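Long-range contacts in hydrogenase maturation factor (Thermoanaerobacter tengcongensis, PDB 3VTI), which probably accepts a carbamoyl group from its partner HypF and dehydrates it with ATP to the nitrile used in maturing [NiFe]-hydrogenases: residues T38-F43 and R119-T124; F70-F75 and N123-G128; G154-A159 and I173-A178; A178-L183 and H272-D277. All blocks are in the same frame, centred on the assembly; numbering follows the deposited sequence.

Contact 1. Residues T38-F43 and R119-T124; sequences TVKPLF and RIFINT
Thr38 and Phe121 bring the two backbones nearest, their CA atoms 5.4 Å apart, where the irregular segment 38-43 runs past the start of strand 120-130. Thr38 lays its methyl over a face of the Phe121 ring in a CH-pi contact: CG2 is 3.9 Å from the ring centroid, offset toward the rim. Lys40 reaches toward the strand with a chain bent at chi2 (-47°) and chi4 (-57°), and these bends deliver its ammonium to a water. Lys40 NZ donates to that water at 2.7 Å; the water in turn donates to Val39 O and, at 3.0 Å, to Ile120 O, tying both backbones together. The same NZ also bonds to Asp118 O, of the residue before Arg119. Against Arg119 the lysine offers carbon, CE lying at the guanidinium edge 3.3 Å from NH1. Both methyls of Leu42 reach Ile120 CG2, CD2 at 3.6 Å, and CD1 also touches Arg119 CD. Phe81 packs on all three of Leu42, Arg119 and Ile120, and Val112 and Val117 of the second subunit pack on Thr38 and Phe121. The arrangement belongs to the end of the central sheet in the AIR synthase-like (PurM-type) N-terminal domain, at the border with the neighbouring subunit.

Contact 2. Residues F70-F75 and N123-G128; sequences FLTAAF and NTSGIG
Phe70 pairs with Ile127 through two backbone bonds, Phe70 N to Ile127 O and Ile127 N to Phe70 O, the second 2.7 Å long. Phe70 CD2, at the ring edge, is 4.2 Å from Ile127 CG2. Leu71 stands across from Gly126 in a non-hydrogen-bonded pair, its side chain turning to the other face, where Thr57 and Val58 of helix 49-60 receive it. Thr72 comes next, bonded to Ser125 in both directions. With chi1 at 52° its OG1 sits between backbone N and carbonyl carbon, where it takes a weak second bond from Ser125 N at 3.0 Å. That hydroxyl also shares a water with Asn123, whose OD1 accepts a hydrogen bond from the water at 2.9 Å. Ala73 faces Thr124, whose OG1 is held by Thr57 and Ala53 O. Ala74 closes the run with Asn123: Ala74 N to Asn123 O is 2.7 Å and nearly straight at 174°, and Asn123 N to Ala74 O is 2.8 Å. Asn123 ND2 bonds to Ser36 OG and Thr34 OG1, while Ser125 OG bonds to Ser125 of the second subunit. The chemistry implies two-sided duty: Thr72, Asn123 and Ser125, with Ala74 among them, face the second subunit, Phe70 and Ile127 add apolar bulk to that face, and Leu71, Ala73 and Thr124 turn to the helices.

Contact 3. Residues G154-A159 and I173-A178; sequences GDHGMA and IFSDVA
His156 and Ser175 meet side chain to side chain: His156 ND1 lies 2.7 Å from Ser175 OG, with the hydroxyl at the edge of the imidazole and in its plane. This is a hydrogen bond that either partner could donate, although the exact place of the serine oxygen is less sure. CG of His156 lies opposite the backbone N (chi1 -179°), which carries ND1 out to the serine. Beside it, Ala159 presses CB into the backbone of the opposite segment, 3.5 Å from Ser175 N and 3.6 Å from Ile173 O. Ile173 divides its branches, CD1 touching Met158 CG at 3.6 Å and CG2 lying 3.7 Å from Asp155 O. At the start of the helix, Asp155 CB and Asp176 CB stand 3.8 Å apart while their carboxylates find other mates: Asp155 OD1 bonds to Thr152, and Asp176 takes the amide of Glu250 and forms a salt bridge with Lys252. Replacing His156 by an alanine is likely to leave Ser175 OG without its imidazole partner and open a gap beside Phe44, whose ring meets the histidine with planes at about 90°. Outward from this shell, Gly154 occupies the N-cap position of helix 155-164. Both segments lie in the AIR synthase-like C-terminal domain, where helix 231-240 packs on Met158 and Ile173, while strand 43-44 and helix 49-60 of the N-terminal domain lie against Ser175, Val177 and His156.

Contact 4. Residues A178-L183 and H272-D277; sequences APLNGL and HEYGKD
Tyr274 turns one ring face to Ala178, whose CB sits 3.8 Å from the ring centroid and 12° off the normal, a CH-pi contact centred on the ring. The opposite face is taken by Glu273 CG from its own turn. Leu180 comes in at the base of the tyrosine, Leu180 CD2 lying 3.9 Å from Tyr274 CB. At the far end, the phenol hydroxyl bonds with Glu99 on helix 83-100. With CG anti to the backbone N (chi1 -173°), the His272 ring swings out against the first turn of helix 181-187 in a CH-pi contact: Leu183 CB stands 3.8 Å from the centroid of the His272 ring, over its face. Both segments belong to the AIR synthase-like C-terminal domain, and the bond to Glu99 reaches across to the N-terminal one. A type I beta turn from His272 to Gly275, closed by Gly275 N to His272 O, follows helix 262-270. Leu180, at the N-cap, has its side chain about 5 Å from that of the magnesium ligand Asp199. His272 ND1 accepts the Tyr274 amide at 3.1 Å, the donor nitrogen lying 21° out of the ring plane, which probably restrains the turn of the imidazole. With a valine in place of His272, that amide would probably lose its acceptor and Leu183 CB the flat ring it rests on. Leu183 CD1 reaches further along the turn, 3.9 Å from Gly275 CA.

Contacts 1 and 2 share Asn123 and Thr124 on strand 120-130 and border the second subunit, yet differ in kind. Contact 2 is a buried pairing of neighbouring strands held by backbone bonds, whereas contact 1, partly exposed at the strand's start, relies on a water bridge, aliphatic packing and charged chains. Contacts 3 and 4, both buried, lie in the C-terminal domain and share Ala178, which joins the loop after helix 155-164 to the start of helix 181-187. Neither touches another subunit. In contact 3 a side-chain bond joins apolar packing; contact 4 relies on carbon against ring faces. The centres of contacts 3 and 4 lie about 14 Å apart.

Contact 1. Residues T38-F43 and R119-T124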
loop_
_atom_site.group_PDB
_atom_site.type_symbol
_atom_site.label_atom_id
_atom_site.label_comp_id
_atom_site.label_asym_id
_atom_site.label_seq_id
_atom_site.Cartn_x
_atom_site.Cartn_y
_atom_site.Cartn_z
ATOM N N THR C 38 -4.162 -0.611 6.046
ATOM C CA THR C 38 -3.871 0.604 5.294
ATOM C C THR C 38 -4.302 1.856 6.066
ATOM O O THR C 38 -4.462 2.927 5.494
ATOM C CB THR C 38 -4.581 0.572 3.925
ATOM O OG1 THR C 38 -5.985 0.389 4.129
ATOM C CG2 THR C 38 -4.066 -0.574 3.069
ATOM N N VAL C 39 -4.472 1.703 7.374
ATOM C CA VAL C 39 -4.953 2.761 8.256
ATOM C C VAL C 39 -4.050 4.011 8.241
ATOM O O VAL C 39 -2.829 3.903 8.309
ATOM C CB VAL C 39 -5.098 2.216 9.704
ATOM C CG1 VAL C 39 -3.726 1.890 10.306
ATOM C CG2 VAL C 39 -5.853 3.190 10.593
ATOM N N LYS C 40 -4.677 5.183 8.124
ATOM C CA LYS C 40 -4.027 6.469 8.384
ATOM C C LYS C 40 -4.856 7.219 9.435
ATOM O O LYS C 40 -6.083 7.321 9.300
ATOM C CB LYS C 40 -3.886 7.314 7.109
ATOM C CG LYS C 40 -2.834 6.827 6.099
ATOM C CD LYS C 40 -1.496 6.496 6.762
ATOM C CE LYS C 40 -0.424 6.163 5.749
ATOM N NZ LYS C 40 -0.786 5.049 4.849
ATOM N N PRO C 41 -4.199 7.741 10.489
ATOM C CA PRO C 41 -2.753 7.770 10.704
ATOM C C PRO C 41 -2.199 6.440 11.229
ATOM O O PRO C 41 -2.945 5.625 11.765
ATOM C CB PRO C 41 -2.589 8.871 11.753
ATOM C CG PRO C 41 -3.852 8.816 12.553
ATOM C CD PRO C 41 -4.939 8.240 11.664
ATOM N N LEU C 42 -0.898 6.236 11.077
ATOM C CA LEU C 42 -0.256 4.982 11.465
ATOM C C LEU C 42 -0.204 4.816 12.977
ATOM O O LEU C 42 -0.163 3.694 13.481
ATOM C CB LEU C 42 1.162 4.921 10.897
ATOM C CG LEU C 42 1.327 5.161 9.396
ATOM C CD1 LEU C 42 2.765 5.515 9.075
ATOM C CD2 LEU C 42 0.845 3.967 8.575
ATOM N N PHE C 43 -0.183 5.949 13.675
ATOM C CA PHE C 43 -0.179 6.004 15.131
ATOM C C PHE C 43 -1.384 6.814 15.592
ATOM O O PHE C 43 -1.537 7.989 15.240
ATOM C CB PHE C 43 1.120 6.640 15.647
ATOM C CG PHE C 43 2.362 5.994 15.109
ATOM C CD1 PHE C 43 2.970 6.481 13.954
ATOM C CD2 PHE C 43 2.920 4.889 15.746
ATOM C CE1 PHE C 43 4.112 5.878 13.443
ATOM C CE2 PHE C 43 4.062 4.279 15.242
ATOM C CZ PHE C 43 4.659 4.776 14.090
ATOM N N ARG C 119 3.657 6.025 2.815
ATOM C CA ARG C 119 4.418 5.649 4.007
ATOM C C ARG C 119 4.641 4.147 4.183
ATOM O O ARG C 119 5.764 3.680 3.995
ATOM C CB ARG C 119 3.816 6.258 5.277
ATOM C CG ARG C 119 3.763 7.785 5.331
ATOM C CD ARG C 119 2.905 8.139 6.520
ATOM N NE ARG C 119 2.595 9.552 6.643
ATOM C CZ ARG C 119 1.370 10.077 6.608
ATOM N NH1 ARG C 119 0.304 9.314 6.435
ATOM N NH2 ARG C 119 1.220 11.394 6.741
ATOM N N ILE C 120 3.592 3.400 4.543
ATOM C CA ILE C 120 3.719 1.963 4.828
ATOM C C ILE C 120 2.378 1.215 4.870
ATOM O O ILE C 120 1.435 1.648 5.538
ATOM C CB ILE C 120 4.507 1.715 6.158
ATOM C CG1 ILE C 120 4.702 0.217 6.429
ATOM C CG2 ILE C 120 3.828 2.412 7.343
ATOM C CD1 ILE C 120 5.774 -0.086 7.464
ATOM N N PHE C 121 2.300 0.104 4.139
ATOM C CA PHE C 121 1.210 -0.869 4.302
ATOM C C PHE C 121 1.761 -2.177 4.841
ATOM O O PHE C 121 2.923 -2.518 4.602
ATOM C CB PHE C 121 0.468 -1.144 2.988
ATOM C CG PHE C 121 -0.181 0.068 2.382
ATOM C CD1 PHE C 121 -0.823 1.010 3.179
ATOM C CD2 PHE C 121 -0.173 0.255 1.012
ATOM C CE1 PHE C 121 -1.420 2.119 2.625
ATOM C CE2 PHE C 121 -0.771 1.365 0.448
ATOM C CZ PHE C 121 -1.391 2.301 1.251
ATOM N N ILE C 122 0.921 -2.907 5.566
ATOM C CA ILE C 122 1.291 -4.205 6.092
ATOM C C ILE C 122 0.206 -5.243 5.801
ATOM O O ILE C 122 -0.988 -4.993 6.013
ATOM C CB ILE C 122 1.580 -4.138 7.613
ATOM C CG1 ILE C 122 2.685 -3.110 7.900
ATOM C CG2 ILE C 122 1.994 -5.504 8.149
ATOM C CD1 ILE C 122 2.684 -2.570 9.323
ATOM N N ASN C 123 0.628 -6.404 5.311
ATOM C CA ASN C 123 -0.253 -7.549 5.216
ATOM C C ASN C 123 0.171 -8.643 6.179
ATOM O O ASN C 123 1.359 -8.935 6.312
ATOM C CB ASN C 123 -0.305 -8.101 3.790
ATOM C CG ASN C 123 -1.224 -9.309 3.674
ATOM O OD1 ASN C 123 -0.870 -10.414 4.087
ATOM N ND2 ASN C 123 -2.424 -9.095 3.146
ATOM N N THR C 124 -0.797 -9.255 6.845
ATOM C CA THR C 124 -0.511 -10.407 7.673
ATOM C C THR C 124 -1.412 -11.564 7.288
ATOM O O THR C 124 -2.600 -11.360 6.991
ATOM C CB THR C 124 -0.677 -10.107 9.189
ATOM O OG1 THR C 124 -1.926 -9.451 9.429
ATOM C CG2 THR C 124 0.442 -9.223 9.682
HETATM O O HOH W 1 -1.251 2.819 6.208
#

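Contact 2. Residues F70-F75 and N123-G128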
loop_
_atom_site.group_PDB
_atom_site.type_symbol
_atom_site.label_atom_id
_atom_site.label_comp_id
_atom_site.label_asym_id
_atom_site.label_seq_id
_atom_site.Cartn_x
_atom_site.Cartn_y
_atom_site.Cartn_z
ATOM N N PHE C 70 0.515 -19.280 14.136
ATOM C CA PHE C 70 1.559 -18.780 13.252
ATOM C C PHE C 70 1.049 -17.693 12.344
ATOM O O PHE C 70 -0.100 -17.737 11.883
ATOM C CB PHE C 70 2.167 -19.915 12.432
ATOM C CG PHE C 70 2.634 -21.075 13.269
ATOM C CD1 PHE C 70 3.684 -20.921 14.180
ATOM C CD2 PHE C 70 2.015 -22.320 13.167
ATOM C CE1 PHE C 70 4.116 -21.999 14.966
ATOM C CE2 PHE C 70 2.446 -23.400 13.941
ATOM C CZ PHE C 70 3.494 -23.239 14.843
ATOM N N LEU C 71 1.917 -16.709 12.104
ATOM C CA LEU C 71 1.588 -15.552 11.292
ATOM C C LEU C 71 2.682 -15.223 10.288
ATOM O O LEU C 71 3.867 -15.472 10.524
ATOM C CB LEU C 71 1.333 -14.332 12.179
ATOM C CG LEU C 71 -0.114 -13.961 12.513
ATOM C CD1 LEU C 71 -0.695 -14.898 13.559
ATOM C CD2 LEU C 71 -0.198 -12.512 12.972
ATOM N N THR C 72 2.276 -14.661 9.159
ATOM C CA THR C 72 3.232 -14.110 8.227
ATOM C C THR C 72 3.090 -12.602 8.266
ATOM O O THR C 72 2.013 -12.095 8.568
ATOM C CB THR C 72 2.981 -14.609 6.817
ATOM O OG1 THR C 72 1.613 -14.389 6.488
ATOM C CG2 THR C 72 3.292 -16.113 6.709
ATOM N N ALA C 73 4.177 -11.889 7.992
ATOM C CA ALA C 73 4.144 -10.431 7.990
ATOM C C ALA C 73 4.810 -9.871 6.741
ATOM O O ALA C 73 6.003 -10.062 6.525
ATOM C CB ALA C 73 4.789 -9.866 9.252
ATOM N N ALA C 74 4.016 -9.196 5.916
ATOM C CA ALA C 74 4.528 -8.565 4.719
ATOM C C ALA C 74 4.445 -7.043 4.840
ATOM O O ALA C 74 3.398 -6.496 5.195
ATOM C CB ALA C 74 3.787 -9.057 3.501
ATOM N N PHE C 75 5.568 -6.380 4.553
ATOM C CA PHE C 75 5.699 -4.942 4.675
ATOM C C PHE C 75 5.993 -4.332 3.314
ATOM O O PHE C 75 6.913 -4.769 2.616
ATOM C CB PHE C 75 6.856 -4.589 5.604
ATOM C CG PHE C 75 6.721 -5.125 6.995
ATOM C CD1 PHE C 75 7.236 -6.381 7.326
ATOM C CD2 PHE C 75 6.118 -4.362 7.984
ATOM C CE1 PHE C 75 7.131 -6.879 8.612
ATOM C CE2 PHE C 75 6.003 -4.848 9.275
ATOM C CZ PHE C 75 6.517 -6.117 9.592
ATOM N N ASN C 123 0.628 -6.404 5.311
ATOM C CA ASN C 123 -0.253 -7.549 5.216
ATOM C C ASN C 123 0.171 -8.643 6.179
ATOM O O ASN C 123 1.359 -8.935 6.312
ATOM C CB ASN C 123 -0.305 -8.101 3.790
ATOM C CG ASN C 123 -1.224 -9.309 3.674
ATOM O OD1 ASN C 123 -0.870 -10.414 4.087
ATOM N ND2 ASN C 123 -2.424 -9.095 3.146
ATOM N N THR C 124 -0.797 -9.255 6.845
ATOM C CA THR C 124 -0.511 -10.407 7.673
ATOM C C THR C 124 -1.412 -11.564 7.288
ATOM O O THR C 124 -2.600 -11.360 6.991
ATOM C CB THR C 124 -0.677 -10.107 9.189
ATOM O OG1 THR C 124 -1.926 -9.451 9.429
ATOM C CG2 THR C 124 0.442 -9.223 9.682
ATOM N N SER C 125 -0.846 -12.770 7.270
ATOM C CA SER C 125 -1.652 -13.990 7.175
ATOM C C SER C 125 -1.502 -14.800 8.449
ATOM O O SER C 125 -0.516 -14.647 9.179
ATOM C CB SER C 125 -1.258 -14.833 5.964
ATOM O OG SER C 125 -1.307 -14.056 4.779
ATOM N N GLY C 126 -2.470 -15.668 8.714
ATOM C CA GLY C 126 -2.479 -16.404 9.960
ATOM C C GLY C 126 -2.891 -17.844 9.798
ATOM O O GLY C 126 -3.724 -18.163 8.946
ATOM N N ILE C 127 -2.297 -18.704 10.626
ATOM C CA ILE C 127 -2.671 -20.106 10.723
ATOM C C ILE C 127 -3.097 -20.406 12.152
ATOM O O ILE C 127 -2.391 -20.079 13.104
ATOM C CB ILE C 127 -1.517 -21.036 10.252
ATOM C CG1 ILE C 127 -1.639 -21.278 8.757
ATOM C CG2 ILE C 127 -1.521 -22.389 10.963
ATOM C CD1 ILE C 127 -0.502 -22.062 8.185
ATOM N N GLY C 128 -4.262 -21.023 12.298
ATOM C CA GLY C 128 -4.726 -21.491 13.604
ATOM C C GLY C 128 -5.173 -22.941 13.563
ATOM O O GLY C 128 -5.413 -23.492 12.491
HETATM O O HOH W 2 1.558 -11.897 4.808
#

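Contact 3. Residues G154-A159 and I173-A178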
loop_
_atom_site.group_PDB
_atom_site.type_symbol
_atom_site.label_atom_id
_atom_site.label_comp_id
_atom_site.label_asym_id
_atom_site.label_seq_id
_atom_site.Cartn_x
_atom_site.Cartn_y
_atom_site.Cartn_z
ATOM N N GLY C 154 -17.983 0.651 18.451
ATOM C CA GLY C 154 -17.609 1.839 17.683
ATOM C C GLY C 154 -16.345 2.566 18.106
ATOM O O GLY C 154 -16.059 3.655 17.613
ATOM N N ASP C 155 -15.582 1.957 19.005
ATOM C CA ASP C 155 -14.363 2.556 19.524
ATOM C C ASP C 155 -13.339 2.903 18.452
ATOM O O ASP C 155 -12.992 4.077 18.271
ATOM C CB ASP C 155 -13.730 1.630 20.551
ATOM C CG ASP C 155 -14.412 1.709 21.883
ATOM O OD1 ASP C 155 -15.460 1.056 22.073
ATOM O OD2 ASP C 155 -13.891 2.442 22.740
ATOM N N HIS C 156 -12.860 1.882 17.752
ATOM C CA HIS C 156 -11.804 2.056 16.774
ATOM C C HIS C 156 -12.209 3.045 15.675
ATOM O O HIS C 156 -11.505 4.029 15.431
ATOM C CB HIS C 156 -11.413 0.715 16.170
ATOM C CG HIS C 156 -10.307 0.816 15.171
ATOM N ND1 HIS C 156 -8.978 0.807 15.532
ATOM C CD2 HIS C 156 -10.330 0.942 13.823
ATOM C CE1 HIS C 156 -8.230 0.914 14.449
ATOM N NE2 HIS C 156 -9.027 1.001 13.400
ATOM N N GLY C 157 -13.348 2.785 15.033
ATOM C CA GLY C 157 -13.886 3.660 14.002
ATOM C C GLY C 157 -13.897 5.128 14.383
ATOM O O GLY C 157 -13.442 5.984 13.616
ATOM N N MET C 158 -14.412 5.435 15.569
ATOM C CA MET C 158 -14.466 6.825 15.988
ATOM C C MET C 158 -13.087 7.368 16.365
ATOM O O MET C 158 -12.807 8.540 16.149
ATOM C CB MET C 158 -15.485 7.034 17.109
ATOM C CG MET C 158 -15.769 8.503 17.429
ATOM S SD MET C 158 -16.150 9.555 15.994
ATOM C CE MET C 158 -17.837 9.065 15.646
ATOM N N ALA C 159 -12.226 6.514 16.903
ATOM C CA ALA C 159 -10.888 6.937 17.312
ATOM C C ALA C 159 -10.024 7.386 16.132
ATOM O O ALA C 159 -9.455 8.478 16.169
ATOM C CB ALA C 159 -10.181 5.837 18.127
ATOM N N ILE C 173 -11.074 9.807 22.412
ATOM C CA ILE C 173 -11.513 8.447 22.147
ATOM C C ILE C 173 -10.317 7.597 21.749
ATOM O O ILE C 173 -9.532 7.984 20.879
ATOM C CB ILE C 173 -12.633 8.402 21.071
ATOM C CG1 ILE C 173 -13.931 8.953 21.661
ATOM C CG2 ILE C 173 -12.880 6.976 20.590
ATOM C CD1 ILE C 173 -14.830 9.639 20.677
ATOM N N PHE C 174 -10.191 6.449 22.408
ATOM C CA PHE C 174 -9.111 5.503 22.159
ATOM C C PHE C 174 -9.604 4.300 21.382
ATOM O O PHE C 174 -10.739 3.856 21.554
ATOM C CB PHE C 174 -8.502 5.039 23.480
ATOM C CG PHE C 174 -7.763 6.118 24.210
ATOM C CD1 PHE C 174 -8.445 7.016 25.031
ATOM C CD2 PHE C 174 -6.380 6.249 24.067
ATOM C CE1 PHE C 174 -7.756 8.025 25.701
ATOM C CE2 PHE C 174 -5.679 7.258 24.733
ATOM C CZ PHE C 174 -6.367 8.144 25.552
ATOM N N SER C 175 -8.733 3.782 20.522
ATOM C CA SER C 175 -8.995 2.552 19.797
ATOM C C SER C 175 -9.009 1.361 20.747
ATOM O O SER C 175 -8.404 1.403 21.813
ATOM C CB SER C 175 -7.945 2.347 18.720
ATOM O OG SER C 175 -8.165 1.134 18.039
ATOM N N ASP C 176 -9.706 0.304 20.352
ATOM C CA ASP C 176 -9.907 -0.853 21.215
ATOM C C ASP C 176 -9.052 -2.047 20.796
ATOM O O ASP C 176 -9.269 -3.150 21.291
ATOM C CB ASP C 176 -11.389 -1.249 21.238
ATOM C CG ASP C 176 -11.904 -1.725 19.876
ATOM O OD1 ASP C 176 -11.261 -1.456 18.845
ATOM O OD2 ASP C 176 -12.974 -2.376 19.839
ATOM N N VAL C 177 -8.098 -1.817 19.882
ATOM C CA VAL C 177 -7.238 -2.873 19.327
ATOM C C VAL C 177 -6.768 -3.833 20.397
ATOM O O VAL C 177 -6.124 -3.431 21.382
ATOM C CB VAL C 177 -5.982 -2.310 18.622
ATOM C CG1 VAL C 177 -5.364 -3.365 17.709
ATOM C CG2 VAL C 177 -6.333 -1.092 17.825
ATOM N N ALA C 178 -7.092 -5.105 20.187
ATOM C CA ALA C 178 -6.778 -6.178 21.123
ATOM C C ALA C 178 -6.830 -7.540 20.432
ATOM O O ALA C 178 -7.593 -7.719 19.477
ATOM C CB ALA C 178 -7.743 -6.144 22.302
#

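Contact 4. Residues A178-L183 and H272-D277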
loop_
_atom_site.group_PDB
_atom_site.type_symbol
_atom_site.label_atom_id
_atom_site.label_comp_id
_atom_site.label_asym_id
_atom_site.label_seq_id
_atom_site.Cartn_x
_atom_site.Cartn_y
_atom_site.Cartn_z
ATOM N N ALA C 178 -7.092 -5.105 20.187
ATOM C CA ALA C 178 -6.778 -6.178 21.123
ATOM C C ALA C 178 -6.830 -7.540 20.432
ATOM O O ALA C 178 -7.593 -7.719 19.477
ATOM C CB ALA C 178 -7.743 -6.144 22.302
ATOM N N PRO C 179 -5.996 -8.499 20.890
ATOM C CA PRO C 179 -6.127 -9.886 20.445
ATOM C C PRO C 179 -7.154 -10.596 21.312
ATOM O O PRO C 179 -7.087 -10.528 22.545
ATOM C CB PRO C 179 -4.729 -10.460 20.684
ATOM C CG PRO C 179 -4.205 -9.691 21.858
ATOM C CD PRO C 179 -4.841 -8.317 21.793
ATOM N N LEU C 180 -8.104 -11.261 20.666
ATOM C CA LEU C 180 -9.247 -11.844 21.365
ATOM C C LEU C 180 -9.194 -13.354 21.417
ATOM O O LEU C 180 -10.138 -14.001 21.871
ATOM C CB LEU C 180 -10.560 -11.410 20.711
ATOM C CG LEU C 180 -10.889 -9.916 20.699
ATOM C CD1 LEU C 180 -12.039 -9.684 19.756
ATOM C CD2 LEU C 180 -11.215 -9.394 22.106
ATOM N N ASN C 181 -8.094 -13.929 20.952
ATOM C CA ASN C 181 -7.973 -15.378 20.942
ATOM C C ASN C 181 -8.082 -15.995 22.340
ATOM O O ASN C 181 -8.547 -17.125 22.469
ATOM C CB ASN C 181 -6.685 -15.809 20.252
ATOM C CG ASN C 181 -5.451 -15.299 20.951
ATOM O OD1 ASN C 181 -5.380 -14.135 21.348
ATOM N ND2 ASN C 181 -4.464 -16.172 21.107
ATOM N N GLY C 182 -7.665 -15.247 23.366
ATOM C CA GLY C 182 -7.802 -15.660 24.762
ATOM C C GLY C 182 -9.257 -15.730 25.198
ATOM O O GLY C 182 -9.684 -16.708 25.827
ATOM N N LEU C 183 -10.025 -14.695 24.852
ATOM C CA LEU C 183 -11.451 -14.652 25.128
ATOM C C LEU C 183 -12.207 -15.754 24.368
ATOM O O LEU C 183 -13.079 -16.430 24.930
ATOM C CB LEU C 183 -12.004 -13.265 24.789
ATOM C CG LEU C 183 -13.502 -12.974 24.913
ATOM C CD1 LEU C 183 -13.734 -11.583 25.436
ATOM C CD2 LEU C 183 -14.170 -13.129 23.578
ATOM N N HIS C 272 -13.401 -12.065 31.679
ATOM C CA HIS C 272 -12.188 -11.912 30.879
ATOM C C HIS C 272 -11.892 -10.434 30.647
ATOM O O HIS C 272 -12.802 -9.644 30.388
ATOM C CB HIS C 272 -12.329 -12.648 29.550
ATOM C CG HIS C 272 -11.072 -12.684 28.737
ATOM N ND1 HIS C 272 -10.638 -11.613 27.988
ATOM C CD2 HIS C 272 -10.162 -13.667 28.547
ATOM C CE1 HIS C 272 -9.511 -11.932 27.379
ATOM N NE2 HIS C 272 -9.202 -13.174 27.701
ATOM N N GLU C 273 -10.616 -10.069 30.733
ATOM C CA GLU C 273 -10.175 -8.668 30.639
ATOM C C GLU C 273 -10.735 -7.881 29.441
ATOM O O GLU C 273 -10.994 -6.686 29.568
ATOM C CB GLU C 273 -8.643 -8.570 30.671
ATOM C CG GLU C 273 -7.948 -9.185 29.453
ATOM C CD GLU C 273 -6.433 -9.154 29.550
ATOM O OE1 GLU C 273 -5.878 -8.161 30.092
ATOM O OE2 GLU C 273 -5.801 -10.125 29.075
ATOM N N TYR C 274 -10.926 -8.538 28.297
ATOM C CA TYR C 274 -11.485 -7.859 27.115
ATOM C C TYR C 274 -12.989 -8.053 26.964
ATOM O O TYR C 274 -13.550 -7.728 25.927
ATOM C CB TYR C 274 -10.772 -8.300 25.828
ATOM C CG TYR C 274 -9.301 -7.965 25.802
ATOM C CD1 TYR C 274 -8.857 -6.666 26.064
ATOM C CD2 TYR C 274 -8.345 -8.949 25.523
ATOM C CE1 TYR C 274 -7.497 -6.357 26.056
ATOM C CE2 TYR C 274 -6.986 -8.649 25.503
ATOM C CZ TYR C 274 -6.572 -7.353 25.774
ATOM O OH TYR C 274 -5.238 -7.035 25.757
ATOM N N GLY C 275 -13.634 -8.582 28.006
ATOM C CA GLY C 275 -15.063 -8.894 27.952
ATOM C C GLY C 275 -15.922 -8.297 29.056
ATOM O O GLY C 275 -17.053 -8.726 29.250
ATOM N N LYS C 276 -15.400 -7.301 29.768
ATOM C CA LYS C 276 -16.102 -6.712 30.917
ATOM C C LYS C 276 -17.405 -5.996 30.558
ATOM O O LYS C 276 -18.320 -5.925 31.379
ATOM C CB LYS C 276 -15.188 -5.760 31.698
ATOM C CG LYS C 276 -13.955 -6.403 32.319
ATOM C CD LYS C 276 -14.297 -7.297 33.512
ATOM C CE LYS C 276 -13.030 -7.889 34.141
ATOM N NZ LYS C 276 -13.321 -9.136 34.915
ATOM N N ASP C 277 -17.491 -5.472 29.340
ATOM C CA ASP C 277 -18.643 -4.678 28.924
ATOM C C ASP C 277 -19.565 -5.469 28.024
ATOM O O ASP C 277 -20.415 -4.888 27.346
ATOM C CB ASP C 277 -18.201 -3.394 28.208
ATOM C CG ASP C 277 -17.283 -2.537 29.056
ATOM O OD1 ASP C 277 -17.609 -2.308 30.241
ATOM O OD2 ASP C 277 -16.237 -2.092 28.536
#